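Local coordinates for TT1696 protein (Thermus thermophilus, PDB 1UFB) that is of unknown function but belongs to the HEPN family of helical proteins and may bind DNA, at residues A53-L65 with L75-I87. Sequence-based numbering, arbitrary orientation.
Sequences AWGHSILDLLADL and LVEAAKVLDKYYI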
loop_
_atom_site.group_PDB
_atom_site.type_symbol
_atom_site.label_atom_id
_atom_site.label_comp_id
_atom_site.label_asym_id
_atom_site.label_seq_id
_atom_site.Cartn_x
_atom_site.Cartn_y
_atom_site.Cartn_z
ATOM N N ALA A 53 -9.876 -5.593 -15.134
ATOM C CA ALA A 53 -10.678 -5.342 -13.949
ATOM C C ALA A 53 -10.102 -4.214 -13.100
ATOM O O ALA A 53 -8.929 -3.877 -13.228
ATOM C CB ALA A 53 -10.801 -6.608 -13.153
ATOM N N TRP A 54 -10.902 -3.625 -12.228
ATOM C CA TRP A 54 -10.403 -2.453 -11.502
ATOM C C TRP A 54 -10.795 -2.498 -10.064
ATOM O O TRP A 54 -11.629 -3.295 -9.650
ATOM C CB TRP A 54 -11.068 -1.190 -12.052
ATOM C CG TRP A 54 -10.862 -0.988 -13.480
ATOM C CD1 TRP A 54 -11.698 -1.380 -14.483
ATOM C CD2 TRP A 54 -9.679 -0.495 -14.098
ATOM N NE1 TRP A 54 -11.100 -1.174 -15.701
ATOM C CE2 TRP A 54 -9.856 -0.631 -15.500
ATOM C CE3 TRP A 54 -8.470 0.045 -13.603
ATOM C CZ2 TRP A 54 -8.886 -0.246 -16.419
ATOM C CZ3 TRP A 54 -7.509 0.422 -14.496
ATOM C CH2 TRP A 54 -7.719 0.278 -15.913
ATOM N N GLY A 55 -10.253 -1.527 -9.346
ATOM C CA GLY A 55 -10.627 -1.341 -7.968
ATOM C C GLY A 55 -9.907 -2.195 -6.937
ATOM O O GLY A 55 -8.964 -2.933 -7.220
ATOM N N HIS A 56 -10.398 -2.106 -5.718
ATOM C CA HIS A 56 -9.764 -2.815 -4.607
ATOM C C HIS A 56 -10.648 -3.796 -3.886
ATOM O O HIS A 56 -10.210 -4.406 -2.943
ATOM C CB HIS A 56 -9.201 -1.742 -3.638
ATOM C CG HIS A 56 -8.329 -0.766 -4.351
ATOM N ND1 HIS A 56 -7.125 -1.154 -4.917
ATOM C CD2 HIS A 56 -8.533 0.533 -4.719
ATOM C CE1 HIS A 56 -6.621 -0.144 -5.601
ATOM N NE2 HIS A 56 -7.455 0.889 -5.504
ATOM N N SER A 57 -11.849 -4.030 -4.420
ATOM C CA SER A 57 -12.789 -4.960 -3.799
ATOM C C SER A 57 -12.592 -6.382 -4.313
ATOM O O SER A 57 -12.957 -6.675 -5.462
ATOM C CB SER A 57 -14.230 -4.549 -4.131
ATOM O OG SER A 57 -15.115 -5.637 -3.777
ATOM N N ILE A 58 -12.033 -7.272 -3.501
ATOM C CA ILE A 58 -11.921 -8.583 -4.049
ATOM C C ILE A 58 -13.347 -9.253 -4.198
ATOM O O ILE A 58 -13.575 -10.168 -5.032
ATOM C CB ILE A 58 -10.822 -9.426 -3.305
ATOM C CG1 ILE A 58 -11.436 -10.328 -2.382
ATOM C CG2 ILE A 58 -9.592 -8.552 -2.725
ATOM C CD1 ILE A 58 -10.840 -11.541 -2.718
ATOM N N LEU A 59 -14.329 -8.727 -3.471
ATOM C CA LEU A 59 -15.733 -9.184 -3.675
ATOM C C LEU A 59 -16.159 -8.868 -5.117
ATOM O O LEU A 59 -16.763 -9.724 -5.799
ATOM C CB LEU A 59 -16.708 -8.463 -2.737
ATOM C CG LEU A 59 -17.039 -9.079 -1.375
ATOM C CD1 LEU A 59 -18.197 -8.271 -0.712
ATOM C CD2 LEU A 59 -17.544 -10.571 -1.614
ATOM N N ASP A 60 -15.935 -7.642 -5.585
ATOM C CA ASP A 60 -16.324 -7.348 -6.985
ATOM C C ASP A 60 -15.454 -8.181 -7.969
ATOM O O ASP A 60 -15.926 -8.603 -9.020
ATOM C CB ASP A 60 -16.084 -5.892 -7.380
ATOM C CG ASP A 60 -17.123 -4.921 -6.803
ATOM O OD1 ASP A 60 -18.298 -5.034 -7.121
ATOM O OD2 ASP A 60 -16.755 -4.018 -6.050
ATOM N N LEU A 61 -14.161 -8.325 -7.642
ATOM C CA LEU A 61 -13.230 -9.055 -8.491
ATOM C C LEU A 61 -13.678 -10.504 -8.729
ATOM O O LEU A 61 -13.517 -11.038 -9.852
ATOM C CB LEU A 61 -11.796 -9.004 -7.888
ATOM C CG LEU A 61 -11.231 -7.566 -8.087
ATOM C CD1 LEU A 61 -9.844 -7.427 -7.388
ATOM C CD2 LEU A 61 -11.084 -7.249 -9.559
ATOM N N LEU A 62 -14.237 -11.105 -7.682
ATOM C CA LEU A 62 -14.746 -12.459 -7.754
ATOM C C LEU A 62 -16.099 -12.504 -8.458
ATOM O O LEU A 62 -16.392 -13.452 -9.139
ATOM C CB LEU A 62 -14.962 -13.021 -6.362
ATOM C CG LEU A 62 -13.698 -13.472 -5.603
ATOM C CD1 LEU A 62 -14.058 -13.812 -4.141
ATOM C CD2 LEU A 62 -13.097 -14.669 -6.285
ATOM N N ALA A 63 -16.940 -11.500 -8.229
ATOM C CA ALA A 63 -18.293 -11.453 -8.823
ATOM C C ALA A 63 -18.298 -11.215 -10.296
ATOM O O ALA A 63 -19.239 -11.626 -10.988
ATOM C CB ALA A 63 -19.144 -10.330 -8.144
ATOM N N ASP A 64 -17.282 -10.538 -10.792
ATOM C CA ASP A 64 -17.227 -10.198 -12.204
ATOM C C ASP A 64 -16.561 -11.272 -13.077
ATOM O O ASP A 64 -16.401 -11.076 -14.268
ATOM C CB ASP A 64 -16.467 -8.863 -12.382
ATOM C CG ASP A 64 -17.185 -7.653 -11.708
ATOM O OD1 ASP A 64 -18.401 -7.737 -11.352
ATOM O OD2 ASP A 64 -16.511 -6.596 -11.531
ATOM N N LEU A 65 -16.140 -12.383 -12.491
ATOM C CA LEU A 65 -15.486 -13.434 -13.296
ATOM C C LEU A 65 -16.440 -14.134 -14.289
ATOM O O LEU A 65 -17.646 -14.220 -14.037
ATOM C CB LEU A 65 -14.886 -14.469 -12.372
ATOM C CG LEU A 65 -13.623 -14.051 -11.637
ATOM C CD1 LEU A 65 -13.334 -15.109 -10.556
ATOM C CD2 LEU A 65 -12.470 -13.816 -12.630
ATOM N N LEU A 75 -14.494 -18.459 -0.715
ATOM C CA LEU A 75 -13.710 -17.359 -1.258
ATOM C C LEU A 75 -14.444 -16.008 -1.074
ATOM O O LEU A 75 -13.818 -14.926 -0.964
ATOM C CB LEU A 75 -13.401 -17.606 -2.733
ATOM C CG LEU A 75 -12.485 -18.820 -3.014
ATOM C CD1 LEU A 75 -12.043 -18.784 -4.475
ATOM C CD2 LEU A 75 -11.276 -18.836 -2.072
ATOM N N VAL A 76 -15.786 -16.059 -1.089
ATOM C CA VAL A 76 -16.586 -14.850 -0.908
ATOM C C VAL A 76 -16.373 -14.391 0.535
ATOM O O VAL A 76 -16.183 -13.205 0.813
ATOM C CB VAL A 76 -18.129 -15.134 -1.174
ATOM C CG1 VAL A 76 -18.940 -13.894 -0.913
ATOM C CG2 VAL A 76 -18.347 -15.573 -2.614
ATOM N N GLU A 77 -16.369 -15.333 1.472
ATOM C CA GLU A 77 -16.152 -14.919 2.855
ATOM C C GLU A 77 -14.722 -14.396 3.017
ATOM O O GLU A 77 -14.531 -13.408 3.708
ATOM C CB GLU A 77 -16.477 -16.055 3.839
ATOM C CG GLU A 77 -18.050 -16.325 3.893
ATOM C CD GLU A 77 -18.951 -15.005 4.011
ATOM O OE1 GLU A 77 -18.921 -14.274 5.064
ATOM O OE2 GLU A 77 -19.700 -14.686 3.023
ATOM N N ALA A 78 -13.732 -15.040 2.383
ATOM C CA ALA A 78 -12.353 -14.529 2.476
ATOM C C ALA A 78 -12.298 -13.070 1.916
ATOM O O ALA A 78 -11.577 -12.202 2.444
ATOM C CB ALA A 78 -11.394 -15.420 1.633
ATOM N N ALA A 79 -12.980 -12.859 0.779
ATOM C CA ALA A 79 -13.013 -11.547 0.128
ATOM C C ALA A 79 -13.537 -10.494 1.112
ATOM O O ALA A 79 -12.969 -9.448 1.252
ATOM C CB ALA A 79 -13.937 -11.573 -1.112
ATOM N N LYS A 80 -14.621 -10.779 1.819
ATOM C CA LYS A 80 -15.163 -9.794 2.733
ATOM C C LYS A 80 -14.185 -9.425 3.819
ATOM O O LYS A 80 -14.157 -8.298 4.256
ATOM C CB LYS A 80 -16.437 -10.315 3.438
ATOM C CG LYS A 80 -17.581 -10.696 2.540
ATOM C CD LYS A 80 -18.806 -11.173 3.394
ATOM C CE LYS A 80 -19.949 -11.604 2.468
ATOM N NZ LYS A 80 -19.332 -12.235 1.251
ATOM N N VAL A 81 -13.425 -10.400 4.290
ATOM C CA VAL A 81 -12.433 -10.110 5.328
ATOM C C VAL A 81 -11.275 -9.252 4.715
ATOM O O VAL A 81 -10.906 -8.207 5.227
ATOM C CB VAL A 81 -11.884 -11.392 5.854
ATOM C CG1 VAL A 81 -10.718 -11.129 6.898
ATOM C CG2 VAL A 81 -13.087 -12.211 6.507
ATOM N N LEU A 82 -10.733 -9.694 3.602
ATOM C CA LEU A 82 -9.603 -8.958 3.011
ATOM C C LEU A 82 -9.966 -7.552 2.598
ATOM O O LEU A 82 -9.129 -6.642 2.626
ATOM C CB LEU A 82 -9.081 -9.765 1.816
ATOM C CG LEU A 82 -8.371 -11.089 2.184
ATOM C CD1 LEU A 82 -8.125 -11.911 0.896
ATOM C CD2 LEU A 82 -7.000 -10.780 2.872
ATOM N N ASP A 83 -11.233 -7.334 2.278
ATOM C CA ASP A 83 -11.658 -6.036 1.765
ATOM C C ASP A 83 -11.549 -4.940 2.778
ATOM O O ASP A 83 -11.346 -3.786 2.441
ATOM C CB ASP A 83 -13.082 -6.125 1.156
ATOM C CG ASP A 83 -13.046 -6.630 -0.300
ATOM O OD1 ASP A 83 -11.901 -6.765 -0.810
ATOM O OD2 ASP A 83 -14.115 -6.885 -0.942
ATOM N N LYS A 84 -11.604 -5.316 4.025
ATOM C CA LYS A 84 -11.436 -4.363 5.116
ATOM C C LYS A 84 -9.973 -4.032 5.358
ATOM O O LYS A 84 -9.670 -3.255 6.264
ATOM C CB LYS A 84 -11.953 -4.945 6.413
ATOM C CG LYS A 84 -13.385 -5.410 6.293
ATOM C CD LYS A 84 -14.302 -4.268 5.851
ATOM C CE LYS A 84 -15.675 -4.504 6.478
ATOM N NZ LYS A 84 -15.518 -5.471 7.632
ATOM N N TYR A 85 -9.055 -4.612 4.582
ATOM C CA TYR A 85 -7.618 -4.325 4.811
ATOM C C TYR A 85 -6.997 -3.359 3.796
ATOM O O TYR A 85 -5.796 -3.080 3.901
ATOM C CB TYR A 85 -6.796 -5.625 4.830
ATOM C CG TYR A 85 -7.225 -6.586 5.958
ATOM C CD1 TYR A 85 -7.103 -7.980 5.811
ATOM C CD2 TYR A 85 -7.708 -6.087 7.163
ATOM C CE1 TYR A 85 -7.458 -8.881 6.860
ATOM C CE2 TYR A 85 -8.056 -6.980 8.232
ATOM C CZ TYR A 85 -7.920 -8.370 8.054
ATOM O OH TYR A 85 -8.187 -9.283 9.067
ATOM N N TYR A 86 -7.769 -2.910 2.795
ATOM C CA TYR A 86 -7.185 -2.003 1.824
ATOM C C TYR A 86 -6.925 -0.592 2.433
ATOM O O TYR A 86 -5.819 -0.057 2.369
ATOM C CB TYR A 86 -8.067 -1.935 0.559
ATOM C CG TYR A 86 -7.564 -0.915 -0.429
ATOM C CD1 TYR A 86 -6.331 -1.089 -1.096
ATOM C CD2 TYR A 86 -8.261 0.318 -0.581
ATOM C CE1 TYR A 86 -5.788 -0.004 -1.918
ATOM C CE2 TYR A 86 -7.751 1.348 -1.334
ATOM C CZ TYR A 86 -6.535 1.192 -2.001
ATOM O OH TYR A 86 -6.165 2.248 -2.777
ATOM N N ILE A 87 -7.929 -0.014 3.070
ATOM C CA ILE A 87 -7.760 1.299 3.647
ATOM C C ILE A 87 -7.471 1.367 5.182
ATOM O O ILE A 87 -6.513 2.026 5.591
ATOM C CB ILE A 87 -9.006 2.251 3.250
ATOM C CG1 ILE A 87 -8.686 2.928 1.883
ATOM C CG2 ILE A 87 -9.198 3.416 4.315
ATOM C CD1 ILE A 87 -9.920 3.555 1.073
HETATM O O HOH W 1 -11.575 -2.957 -0.452
#
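His-56 lies flat on the ring of Tyr-86 in an offset stack, the planes only 3° apart and the centroids 3.8 Å from each other. Going outward along the histidine, CB sits over the tyrosine ring in a CH-pi contact, CG lies above the same face, and CD2 comes 3.4 Å from Tyr-86 CZ, while NE2 ends close to the hydroxyl. ND1 hydrogen-bonds to Glu-39 OE1 on helix 27-48. The tyrosine reaches this place because its CG stands anti to the backbone N (chi1 175°). An alanine in its place would probably leave the imidazole without its stacking partner, held by Glu-39 but less fixed in its tilt. Next along, the Asp-83 carboxylate grips the start of helix 58-63: OD1 takes Ile-58 N at 2.7 Å through its syn lone pair, and OD2 takes Leu-59 N at 3.1 Å, also on the syn side but slightly out of the carboxylate plane. Ser-57 is the N-cap, its OG accepting from Asp-60 N at 2.8 Å. Within this all-helical HEPN domain, helix 58-63 and the 75-83 part of its partner run roughly antiparallel, at 149°, with Ile-58 and Leu-75 also resting on helix 106-126. Leu-59 drops as a knob among Val-76, Ala-79, Lys-80 and Asp-83, CD2 touching Val-76 CG1 at 3.7 Å. One turn on, Leu-62 sends CD1 to within 3.8 Å of Ala-79 CB.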